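PDB 6EOA: phosphopantothenoylcysteine decarboxylase from Cryptococcus neoformans, which binds flavin mononucleotide and probably decarboxylates phosphopantothenoylcysteine in coenzyme A biosynthesis. Local coordinates for residues R36-T41 against I125-W130; S42-S47 against I136-A141; V65-T70 against V103-D108. One frame throughout, in Å; residues are numbered along the deposited sequence.

Contact 1: residues R36-T41 against I125-W130; sequences RVVLIT and IELRRW
Arg36 lies over one face of the Trp130 indole, and its side chain runs across the ring system from the six-membered ring to the pyrrole edge. CB starts the path. It sits 3.5 Å from the centroid of the six-membered ring of Trp130, almost straight above the ring, which makes a CH-pi contact. CG comes next, 3.7 Å from Trp130 CZ2. The chain stays extended from CG to NE, and CG stands anti to the carbonyl carbon (chi1 -64°). CD therefore carries on over the indole and reaches Trp130 NE1 at 3.6 Å. It also touches the backbone, 3.4 Å from Trp130 O. NE passes close to the indole nitrogen, but the guanidinium does not stack. Its plane stands 85° from the ring plane and presents an edge to NE1. Beyond the ring the guanidinium forms a salt bridge with Asp32.

These are elements of the flavoprotein alpha/beta fold. Strand 35-41 is a central strand of the parallel sheet, and helix 123-130 leads into the neighbouring strand 133-139. The two segments run at 133° to each other, with axes 9.0 Å apart.

The rim of the indole is met by the strand itself. Val37 O lies in the ring plane, 3.3 Å from Trp130 CZ3. Val38 CG2 is 3.7 Å from Trp130 CE3, and it also packs against Leu127 CD2 at 4.2 Å. No hydrogen bond crosses between the segments. Leu159 of helix 155-162 also packs on Val38. Gln66 of strand 63-69 also touches Trp130.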
loop_
_atom_site.group_PDB
_atom_site.type_symbol
_atom_site.label_atom_id
_atom_site.label_comp_id
_atom_site.label_asym_id
_atom_site.label_seq_id
_atom_site.Cartn_x
_atom_site.Cartn_y
_atom_site.Cartn_z
ATOM N N ARG A 36 23.550 -17.086 9.831
ATOM C CA ARG A 36 22.299 -17.191 9.091
ATOM C C ARG A 36 21.858 -15.850 8.512
ATOM O O ARG A 36 21.633 -14.882 9.241
ATOM C CB ARG A 36 21.210 -17.770 9.995
ATOM C CG ARG A 36 21.521 -19.191 10.443
ATOM C CD ARG A 36 20.629 -19.660 11.576
ATOM N NE ARG A 36 20.728 -21.106 11.755
ATOM C CZ ARG A 36 21.559 -21.710 12.599
ATOM N NH1 ARG A 36 22.379 -20.998 13.365
ATOM N NH2 ARG A 36 21.568 -23.035 12.681
ATOM N N VAL A 37 21.744 -15.810 7.187
ATOM C CA VAL A 37 21.389 -14.592 6.476
ATOM C C VAL A 37 20.043 -14.743 5.793
ATOM O O VAL A 37 19.810 -15.714 5.078
ATOM C CB VAL A 37 22.446 -14.222 5.410
ATOM C CG1 VAL A 37 22.123 -12.878 4.788
ATOM C CG2 VAL A 37 23.832 -14.197 6.013
ATOM N N VAL A 38 19.156 -13.784 6.026
ATOM C CA VAL A 38 17.936 -13.685 5.244
ATOM C C VAL A 38 18.128 -12.635 4.159
ATOM O O VAL A 38 18.407 -11.471 4.447
ATOM C CB VAL A 38 16.715 -13.323 6.112
ATOM C CG1 VAL A 38 15.547 -12.895 5.234
ATOM C CG2 VAL A 38 16.323 -14.497 6.989
ATOM N N LEU A 39 17.998 -13.054 2.906
ATOM C CA LEU A 39 18.082 -12.121 1.791
ATOM C C LEU A 39 16.686 -11.680 1.357
ATOM O O LEU A 39 15.858 -12.506 0.979
ATOM C CB LEU A 39 18.824 -12.752 0.614
ATOM C CG LEU A 39 18.852 -11.925 -0.677
ATOM C CD1 LEU A 39 19.752 -10.693 -0.536
ATOM C CD2 LEU A 39 19.280 -12.784 -1.860
ATOM N N ILE A 40 16.419 -10.380 1.434
ATOM C CA ILE A 40 15.164 -9.844 0.926
ATOM C C ILE A 40 15.405 -9.220 -0.438
ATOM O O ILE A 40 16.238 -8.324 -0.582
ATOM C CB ILE A 40 14.544 -8.794 1.868
ATOM C CG1 ILE A 40 14.255 -9.401 3.239
ATOM C CG2 ILE A 40 13.247 -8.256 1.278
ATOM C CD1 ILE A 40 13.641 -8.412 4.220
ATOM N N THR A 41 14.691 -9.717 -1.444
ATOM C CA THR A 41 14.799 -9.191 -2.800
ATOM C C THR A 41 13.507 -8.474 -3.161
ATOM O O THR A 41 12.417 -8.983 -2.903
ATOM C CB THR A 41 15.084 -10.302 -3.832
ATOM O OG1 THR A 41 13.919 -11.120 -4.003
ATOM C CG2 THR A 41 16.247 -11.174 -3.370
ATOM N N ILE A 125 7.703 -14.537 11.759
ATOM C CA ILE A 125 8.225 -14.676 13.116
ATOM C C ILE A 125 9.350 -15.707 13.130
ATOM O O ILE A 125 10.405 -15.477 13.718
ATOM C CB ILE A 125 7.125 -15.092 14.118
ATOM C CG1 ILE A 125 6.060 -13.998 14.230
ATOM C CG2 ILE A 125 7.725 -15.385 15.487
ATOM C CD1 ILE A 125 6.610 -12.636 14.608
ATOM N N GLU A 126 9.122 -16.837 12.468
ATOM C CA GLU A 126 10.136 -17.883 12.364
ATOM C C GLU A 126 11.407 -17.370 11.690
ATOM O O GLU A 126 12.519 -17.718 12.090
ATOM C CB GLU A 126 9.592 -19.086 11.592
ATOM C CG GLU A 126 8.325 -19.692 12.174
ATOM C CD GLU A 126 8.529 -20.269 13.564
ATOM O OE1 GLU A 126 8.710 -21.501 13.674
ATOM O OE2 GLU A 126 8.495 -19.495 14.546
ATOM N N LEU A 127 11.235 -16.538 10.667
ATOM C CA LEU A 127 12.365 -15.990 9.926
ATOM C C LEU A 127 13.140 -14.973 10.760
ATOM O O LEU A 127 14.365 -14.889 10.667
ATOM C CB LEU A 127 11.885 -15.351 8.620
ATOM C CG LEU A 127 11.577 -16.323 7.479
ATOM C CD1 LEU A 127 10.808 -15.632 6.372
ATOM C CD2 LEU A 127 12.870 -16.925 6.933
ATOM N N ARG A 128 12.422 -14.203 11.575
ATOM C CA ARG A 128 13.056 -13.232 12.462
ATOM C C ARG A 128 13.949 -13.915 13.492
ATOM O O ARG A 128 15.054 -13.452 13.776
ATOM C CB ARG A 128 12.008 -12.391 13.182
ATOM C CG ARG A 128 12.591 -11.578 14.323
ATOM C CD ARG A 128 11.553 -11.285 15.376
ATOM N NE ARG A 128 11.350 -12.385 16.309
ATOM C CZ ARG A 128 10.322 -12.456 17.147
ATOM N NH1 ARG A 128 9.408 -11.494 17.150
ATOM N NH2 ARG A 128 10.203 -13.487 17.976
ATOM N N ARG A 129 13.451 -15.011 14.058
ATOM C CA ARG A 129 14.200 -15.782 15.045
ATOM C C ARG A 129 15.460 -16.378 14.429
ATOM O O ARG A 129 16.545 -16.319 15.011
ATOM C CB ARG A 129 13.326 -16.894 15.627
ATOM C CG ARG A 129 12.102 -16.392 16.376
ATOM C CD ARG A 129 11.237 -17.541 16.881
ATOM N NE ARG A 129 10.128 -17.069 17.707
ATOM C CZ ARG A 129 8.996 -17.742 17.897
ATOM N NH1 ARG A 129 8.816 -18.919 17.312
ATOM N NH2 ARG A 129 8.041 -17.235 18.666
ATOM N N TRP A 130 15.288 -16.942 13.239
ATOM C CA TRP A 130 16.345 -17.612 12.493
ATOM C C TRP A 130 17.494 -16.677 12.113
ATOM O O TRP A 130 18.667 -17.004 12.312
ATOM C CB TRP A 130 15.743 -18.242 11.229
ATOM C CG TRP A 130 16.674 -19.117 10.441
ATOM C CD1 TRP A 130 16.921 -20.442 10.647
ATOM C CD2 TRP A 130 17.458 -18.734 9.302
ATOM N NE1 TRP A 130 17.821 -20.906 9.716
ATOM C CE2 TRP A 130 18.166 -19.877 8.880
ATOM C CE3 TRP A 130 17.637 -17.535 8.605
ATOM C CZ2 TRP A 130 19.037 -19.857 7.791
ATOM C CZ3 TRP A 130 18.503 -17.516 7.525
ATOM C CH2 TRP A 130 19.190 -18.669 7.127
#

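Contact 2: residues S42-S47 against I136-A141; sequences SGSVAS and IAPCSA. With FMN (flavin mononucleotide), chain B.
Ser42 and Ser140 meet beside the phosphate of flavin mononucleotide (FMN), and both segments bind the cofactor directly. Phosphate oxygen O2P is gripped from both: Ser140 OG donates to it at 2.6 Å, and Gly43 N donates at 2.7 Å. At the isoalloxazine, Ala141 N donates to FMN O2 at 2.9 Å with an N-H...O angle of 166°. Ser44 OG donates to FMN O4, and Val45 N adds a weak bond to the same oxygen. Gly43 O accepts from the ribityl hydroxyl O2'.

This is the FMN site at the C-terminal edge of the parallel sheet, as expected for a flavoprotein of the HFCD family. The loop after strand 35-41 and the end of strand 133-139 provide much of it. Cys152 O and Ser158 OG of the third subunit are also hydrogen-bonded to FMN.

The next shell holds these donors in place. Ser42 OG bridges the two segments: it accepts from Ser140 N at 2.8 Å and donates to Pro138 O at 2.5 Å, from 45° above the carbonyl plane. Its chi1 of 63° sets OG between the backbone N and the carbonyl carbon, from where it faces both partners. Gly43 centres an inverse gamma turn, and an ST turn is closed by Ala46 N on Ser44 OG. Ser42 O takes two donors, Ser44 N and Ser47 OG. The latter lies in the carbonyl plane.

Pro138, which follows a cis peptide bond, packs against the loop. Its CB lies 3.7 Å from Ala46 CB, and its CD lies 3.3 Å from Ser47 OG. Ser140 is also the N-cap of helix 141-149, where its OG accepts from Leu143 N.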
loop_
_atom_site.group_PDB
_atom_site.type_symbol
_atom_site.label_atom_id
_atom_site.label_comp_id
_atom_site.label_asym_id
_atom_site.label_seq_id
_atom_site.Cartn_x
_atom_site.Cartn_y
_atom_site.Cartn_z
ATOM N N SER A 42 13.629 -7.283 -3.742
ATOM C CA SER A 42 12.455 -6.493 -4.095
ATOM C C SER A 42 12.416 -6.207 -5.595
ATOM O O SER A 42 13.277 -6.665 -6.346
ATOM C CB SER A 42 12.425 -5.187 -3.300
ATOM O OG SER A 42 13.542 -4.371 -3.606
ATOM N N GLY A 43 11.412 -5.448 -6.021
ATOM C CA GLY A 43 11.138 -5.259 -7.434
ATOM C C GLY A 43 12.049 -4.313 -8.191
ATOM O O GLY A 43 11.581 -3.394 -8.865
ATOM N N SER A 44 13.353 -4.540 -8.085
ATOM C CA SER A 44 14.325 -3.820 -8.895
ATOM C C SER A 44 14.935 -4.767 -9.923
ATOM O O SER A 44 14.931 -5.984 -9.727
ATOM C CB SER A 44 15.412 -3.206 -8.013
ATOM O OG SER A 44 16.566 -2.897 -8.777
ATOM N N VAL A 45 15.464 -4.219 -11.015
ATOM C CA VAL A 45 16.075 -5.049 -12.049
ATOM C C VAL A 45 17.282 -5.793 -11.492
ATOM O O VAL A 45 17.666 -6.849 -11.999
ATOM C CB VAL A 45 16.506 -4.218 -13.280
ATOM C CG1 VAL A 45 15.295 -3.576 -13.935
ATOM C CG2 VAL A 45 17.525 -3.163 -12.892
ATOM N N ALA A 46 17.860 -5.250 -10.425
ATOM C CA ALA A 46 19.036 -5.845 -9.804
ATOM C C ALA A 46 18.711 -7.192 -9.148
ATOM O O ALA A 46 19.617 -7.925 -8.748
ATOM C CB ALA A 46 19.642 -4.881 -8.785
ATOM N N SER A 47 17.422 -7.523 -9.054
ATOM C CA SER A 47 16.996 -8.823 -8.535
ATOM C C SER A 47 17.493 -9.974 -9.410
ATOM O O SER A 47 17.495 -11.127 -8.983
ATOM C CB SER A 47 15.469 -8.889 -8.421
ATOM O OG SER A 47 15.021 -8.384 -7.178
ATOM N N ILE A 136 18.708 -6.488 2.447
ATOM C CA ILE A 136 17.747 -6.108 1.425
ATOM C C ILE A 136 18.481 -5.728 0.146
ATOM O O ILE A 136 18.974 -4.610 0.010
ATOM C CB ILE A 136 16.869 -4.939 1.884
ATOM C CG1 ILE A 136 16.360 -5.183 3.305
ATOM C CG2 ILE A 136 15.710 -4.756 0.927
ATOM C CD1 ILE A 136 15.575 -4.021 3.870
ATOM N N ALA A 137 18.554 -6.671 -0.787
ATOM C CA ALA A 137 19.319 -6.481 -2.012
ATOM C C ALA A 137 18.650 -7.192 -3.183
ATOM O O ALA A 137 18.688 -8.419 -3.274
ATOM C CB ALA A 137 20.745 -6.981 -1.830
ATOM N N PRO A 138 18.045 -6.422 -4.096
ATOM C CA PRO A 138 18.007 -4.959 -4.072
ATOM C C PRO A 138 16.851 -4.410 -3.240
ATOM O O PRO A 138 15.877 -5.119 -2.989
ATOM C CB PRO A 138 17.816 -4.607 -5.542
ATOM C CG PRO A 138 16.977 -5.731 -6.061
ATOM C CD PRO A 138 17.398 -6.967 -5.305
ATOM N N CYS A 139 16.963 -3.154 -2.821
ATOM C CA CYS A 139 15.845 -2.457 -2.203
ATOM C C CYS A 139 15.292 -1.420 -3.167
ATOM O O CYS A 139 15.968 -0.443 -3.490
ATOM C CB CYS A 139 16.266 -1.783 -0.897
ATOM S SG CYS A 139 14.903 -0.950 -0.037
ATOM N N SER A 140 14.067 -1.634 -3.633
ATOM C CA SER A 140 13.429 -0.686 -4.538
ATOM C C SER A 140 13.056 0.590 -3.794
ATOM O O SER A 140 13.145 0.648 -2.570
ATOM C CB SER A 140 12.189 -1.304 -5.178
ATOM O OG SER A 140 11.227 -1.634 -4.189
ATOM N N ALA A 141 12.653 1.615 -4.541
ATOM C CA ALA A 141 12.171 2.852 -3.935
ATOM C C ALA A 141 10.882 2.592 -3.164
ATOM O O ALA A 141 10.658 3.170 -2.102
ATOM C CB ALA A 141 11.949 3.917 -4.999
HETATM N N1 FMN B . 11.857 0.180 -9.003
HETATM C C2 FMN B . 13.060 0.480 -8.393
HETATM O O2 FMN B . 13.064 1.096 -7.326
HETATM N N3 FMN B . 14.250 0.094 -8.986
HETATM C C4 FMN B . 14.245 -0.592 -10.186
HETATM O O4 FMN B . 15.309 -0.933 -10.702
HETATM C C4A FMN B . 13.032 -0.898 -10.802
HETATM N N5 FMN B . 13.008 -1.584 -12.003
HETATM C C5A FMN B . 11.800 -1.887 -12.604
HETATM C C6 FMN B . 11.772 -2.583 -13.810
HETATM C C7 FMN B . 10.557 -2.889 -14.416
HETATM C C7M FMN B . 10.531 -3.636 -15.719
HETATM C C8 FMN B . 9.366 -2.496 -13.809
HETATM C C8M FMN B . 8.043 -2.811 -14.445
HETATM C C9 FMN B . 9.395 -1.803 -12.607
HETATM C C9A FMN B . 10.607 -1.496 -12.001
HETATM N N10 FMN B . 10.632 -0.809 -10.800
HETATM C C10 FMN B . 11.838 -0.507 -10.201
HETATM C "C1'" FMN B . 9.349 -0.384 -10.149
HETATM C "C2'" FMN B . 8.937 -1.407 -9.095
HETATM O "O2'" FMN B . 9.073 -2.725 -9.589
HETATM C "C3'" FMN B . 7.499 -1.165 -8.660
HETATM O "O3'" FMN B . 7.458 0.056 -7.958
HETATM C "C4'" FMN B . 7.009 -2.302 -7.771
HETATM O "O4'" FMN B . 5.606 -2.237 -7.621
HETATM C "C5'" FMN B . 7.679 -2.225 -6.407
HETATM O "O5'" FMN B . 7.408 -3.403 -5.682
HETATM P P FMN B . 8.356 -3.826 -4.445
HETATM O O1P FMN B . 8.042 -2.932 -3.267
HETATM O O2P FMN B . 9.822 -3.690 -4.792
HETATM O O3P FMN B . 8.059 -5.261 -4.103
#

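Contact 3: residues V65-T70 against V103-D108; sequences VQVVAT and VRVWTD. With FMN (flavin mononucleotide), chain B.
Trp106 meets Gln66 at the nitrogen side of its indole, while one face is covered by Arg104 from its own segment. Arg104 CD stands 3.3 Å above the ring plane, offset toward the rim, and the edge of its guanidinium faces Trp106 CZ3. At the pyrrole side, Trp106 NE1 donates to Gln66 OE1 at 3.1 Å. The bond is bent, with an N-H...O angle of 142°, and the oxygen lies 25° out of the ring plane. The amide and indole planes are turned 64° against each other. Gln66 reaches this place because its chain bends at chi2, which brings the amide across to the next strand. Val67 O also lies near the indole edge, close to CD1.

The backbones form a short parallel pairing. Trp106 N donates to Val67 O at 2.8 Å, and Ala69 N donates to Trp106 O at 2.9 Å in a nearly straight bond. The two strands belong to a beta-alpha-beta unit, in which helix 79-89 connects strand 63-69 to strand 105-106. Strand 105-106 is the outermost strand on this side of the sheet within the chain.

On the face carrying Val67 and Val105, small apolar groups pack together. Val105 CG1 touches Ala69 CB at 3.8 Å and Val67 CG1 at 4.2 Å. Val67 CG2 meets Val103 CG1 at 4.0 Å. Val54 of helix 50-59 covers Val67 and Val103. The other face, with Val68 and Trp106, rests on Leu155 of helix 155-162.

Further along, a water links the two segments: it donates to Ala69 O and accepts from Asp108 N. Thr70 follows strand 63-69, and its OG1 donates to FMN O3P at 2.7 Å.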
loop_
_atom_site.group_PDB
_atom_site.type_symbol
_atom_site.label_atom_id
_atom_site.label_comp_id
_atom_site.label_asym_id
_atom_site.label_seq_id
_atom_site.Cartn_x
_atom_site.Cartn_y
_atom_site.Cartn_z
ATOM N N VAL A 65 21.596 -19.385 3.967
ATOM C CA VAL A 65 20.792 -18.291 3.449
ATOM C C VAL A 65 19.342 -18.705 3.225
ATOM O O VAL A 65 19.058 -19.797 2.729
ATOM C CB VAL A 65 21.387 -17.734 2.129
ATOM C CG1 VAL A 65 21.515 -18.831 1.080
ATOM C CG2 VAL A 65 20.556 -16.573 1.610
ATOM N N GLN A 66 18.428 -17.832 3.631
ATOM C CA GLN A 66 17.030 -17.964 3.265
ATOM C C GLN A 66 16.620 -16.715 2.494
ATOM O O GLN A 66 17.148 -15.629 2.730
ATOM C CB GLN A 66 16.153 -18.168 4.500
ATOM C CG GLN A 66 16.279 -19.559 5.110
ATOM C CD GLN A 66 16.015 -20.659 4.098
ATOM O OE1 GLN A 66 14.974 -20.676 3.436
ATOM N NE2 GLN A 66 16.959 -21.586 3.970
ATOM N N VAL A 67 15.688 -16.874 1.563
ATOM C CA VAL A 67 15.330 -15.787 0.663
ATOM C C VAL A 67 13.871 -15.371 0.811
ATOM O O VAL A 67 12.974 -16.214 0.810
ATOM C CB VAL A 67 15.587 -16.181 -0.801
ATOM C CG1 VAL A 67 15.175 -15.056 -1.748
ATOM C CG2 VAL A 67 17.049 -16.552 -0.996
ATOM N N VAL A 68 13.646 -14.068 0.938
ATOM C CA VAL A 68 12.299 -13.509 0.919
ATOM C C VAL A 68 12.122 -12.630 -0.308
ATOM O O VAL A 68 12.858 -11.663 -0.500
ATOM C CB VAL A 68 12.007 -12.683 2.180
ATOM C CG1 VAL A 68 10.653 -11.979 2.052
ATOM C CG2 VAL A 68 12.051 -13.575 3.411
ATOM N N ALA A 69 11.151 -12.972 -1.146
ATOM C CA ALA A 69 10.924 -12.235 -2.379
ATOM C C ALA A 69 9.598 -11.493 -2.335
ATOM O O ALA A 69 8.560 -12.081 -2.052
ATOM C CB ALA A 69 10.960 -13.176 -3.574
ATOM N N THR A 70 9.638 -10.194 -2.603
ATOM C CA THR A 70 8.412 -9.442 -2.802
ATOM C C THR A 70 7.807 -9.911 -4.117
ATOM O O THR A 70 8.502 -10.530 -4.931
ATOM C CB THR A 70 8.661 -7.939 -2.837
ATOM O OG1 THR A 70 9.373 -7.593 -4.033
ATOM C CG2 THR A 70 9.471 -7.503 -1.626
ATOM N N VAL A 103 17.402 -24.139 -0.210
ATOM C CA VAL A 103 17.231 -22.696 -0.128
ATOM C C VAL A 103 15.915 -22.361 -0.820
ATOM O O VAL A 103 15.867 -22.183 -2.037
ATOM C CB VAL A 103 18.361 -21.869 -0.767
ATOM C CG1 VAL A 103 18.094 -20.382 -0.583
ATOM C CG2 VAL A 103 19.708 -22.254 -0.171
ATOM N N ARG A 104 14.842 -22.283 -0.045
ATOM C CA ARG A 104 13.546 -21.955 -0.615
ATOM C C ARG A 104 13.376 -20.445 -0.721
ATOM O O ARG A 104 13.744 -19.695 0.184
ATOM C CB ARG A 104 12.412 -22.574 0.211
ATOM C CG ARG A 104 11.236 -21.638 0.444
ATOM C CD ARG A 104 9.975 -22.400 0.815
ATOM N NE ARG A 104 9.346 -23.020 -0.350
ATOM C CZ ARG A 104 8.069 -23.391 -0.406
ATOM N NH1 ARG A 104 7.270 -23.206 0.639
ATOM N NH2 ARG A 104 7.587 -23.946 -1.512
ATOM N N VAL A 105 12.835 -20.011 -1.851
ATOM C CA VAL A 105 12.459 -18.622 -2.036
ATOM C C VAL A 105 11.058 -18.419 -1.472
ATOM O O VAL A 105 10.077 -18.846 -2.078
ATOM C CB VAL A 105 12.494 -18.214 -3.524
ATOM C CG1 VAL A 105 11.930 -16.817 -3.709
ATOM C CG2 VAL A 105 13.917 -18.309 -4.074
ATOM N N TRP A 106 10.969 -17.791 -0.301
ATOM C CA TRP A 106 9.681 -17.553 0.350
ATOM C C TRP A 106 8.947 -16.368 -0.276
ATOM O O TRP A 106 9.557 -15.335 -0.569
ATOM C CB TRP A 106 9.865 -17.300 1.851
ATOM C CG TRP A 106 10.532 -18.415 2.617
ATOM C CD1 TRP A 106 11.847 -18.485 2.984
ATOM C CD2 TRP A 106 9.911 -19.604 3.126
ATOM N NE1 TRP A 106 12.086 -19.644 3.682
ATOM C CE2 TRP A 106 10.915 -20.349 3.782
ATOM C CE3 TRP A 106 8.609 -20.112 3.087
ATOM C CZ2 TRP A 106 10.654 -21.574 4.395
ATOM C CZ3 TRP A 106 8.351 -21.329 3.696
ATOM C CH2 TRP A 106 9.370 -22.047 4.339
ATOM N N THR A 107 7.638 -16.520 -0.461
ATOM C CA THR A 107 6.786 -15.446 -0.968
ATOM C C THR A 107 5.630 -15.167 0.001
ATOM O O THR A 107 5.447 -15.898 0.979
ATOM C CB THR A 107 6.212 -15.788 -2.357
ATOM O OG1 THR A 107 5.366 -16.940 -2.254
ATOM C CG2 THR A 107 7.339 -16.082 -3.350
ATOM N N ASP A 108 4.859 -14.112 -0.270
ATOM C CA ASP A 108 3.713 -13.746 0.567
ATOM C C ASP A 108 2.720 -14.900 0.698
ATOM O O ASP A 108 2.151 -15.120 1.765
ATOM C CB ASP A 108 2.990 -12.514 0.003
ATOM C CG ASP A 108 3.838 -11.261 0.060
ATOM O OD1 ASP A 108 4.706 -11.161 0.949
ATOM O OD2 ASP A 108 3.634 -10.366 -0.786
HETATM N N1 FMN B . 11.857 0.180 -9.003
HETATM C C2 FMN B . 13.060 0.480 -8.393
HETATM O O2 FMN B . 13.064 1.096 -7.326
HETATM N N3 FMN B . 14.250 0.094 -8.986
HETATM C C4 FMN B . 14.245 -0.592 -10.186
HETATM O O4 FMN B . 15.309 -0.933 -10.702
HETATM C C4A FMN B . 13.032 -0.898 -10.802
HETATM N N5 FMN B . 13.008 -1.584 -12.003
HETATM C C5A FMN B . 11.800 -1.887 -12.604
HETATM C C6 FMN B . 11.772 -2.583 -13.810
HETATM C C7 FMN B . 10.557 -2.889 -14.416
HETATM C C7M FMN B . 10.531 -3.636 -15.719
HETATM C C8 FMN B . 9.366 -2.496 -13.809
HETATM C C8M FMN B . 8.043 -2.811 -14.445
HETATM C C9 FMN B . 9.395 -1.803 -12.607
HETATM C C9A FMN B . 10.607 -1.496 -12.001
HETATM N N10 FMN B . 10.632 -0.809 -10.800
HETATM C C10 FMN B . 11.838 -0.507 -10.201
HETATM C "C1'" FMN B . 9.349 -0.384 -10.149
HETATM C "C2'" FMN B . 8.937 -1.407 -9.095
HETATM O "O2'" FMN B . 9.073 -2.725 -9.589
HETATM C "C3'" FMN B . 7.499 -1.165 -8.660
HETATM O "O3'" FMN B . 7.458 0.056 -7.958
HETATM C "C4'" FMN B . 7.009 -2.302 -7.771
HETATM O "O4'" FMN B . 5.606 -2.237 -7.621
HETATM C "C5'" FMN B . 7.679 -2.225 -6.407
HETATM O "O5'" FMN B . 7.408 -3.403 -5.682
HETATM P P FMN B . 8.356 -3.826 -4.445
HETATM O O1P FMN B . 8.042 -2.932 -3.267
HETATM O O2P FMN B . 9.822 -3.690 -4.792
HETATM O O3P FMN B . 8.059 -5.261 -4.103
HETATM O O HOH W 1 6.007 -12.284 -2.206
#

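How the contacts relate
All three contacts use one parallel sheet. Strand 35-41 of contact 1 bonds on one side to strand 63-69 of contact 3, with Leu39 O 2.7 Å from Val68 N. On its other side lies strand 133-139, with Ile40 O 2.9 Å from Ala137 N of contact 2. Contact 2 continues directly from the strand of contact 1 into the FMN loop. Contacts 2 and 3 lie about 14 Å apart between centres, yet both reach the cofactor phosphate, and Thr70 OG1 lies 3.3 Å from Ser42 CA. Contact 1 is about 17 Å from contact 2, centre to centre, and does not touch the flavin. Along the chain, residues 65-70 and 103-108 fall between the two segments of each other contact.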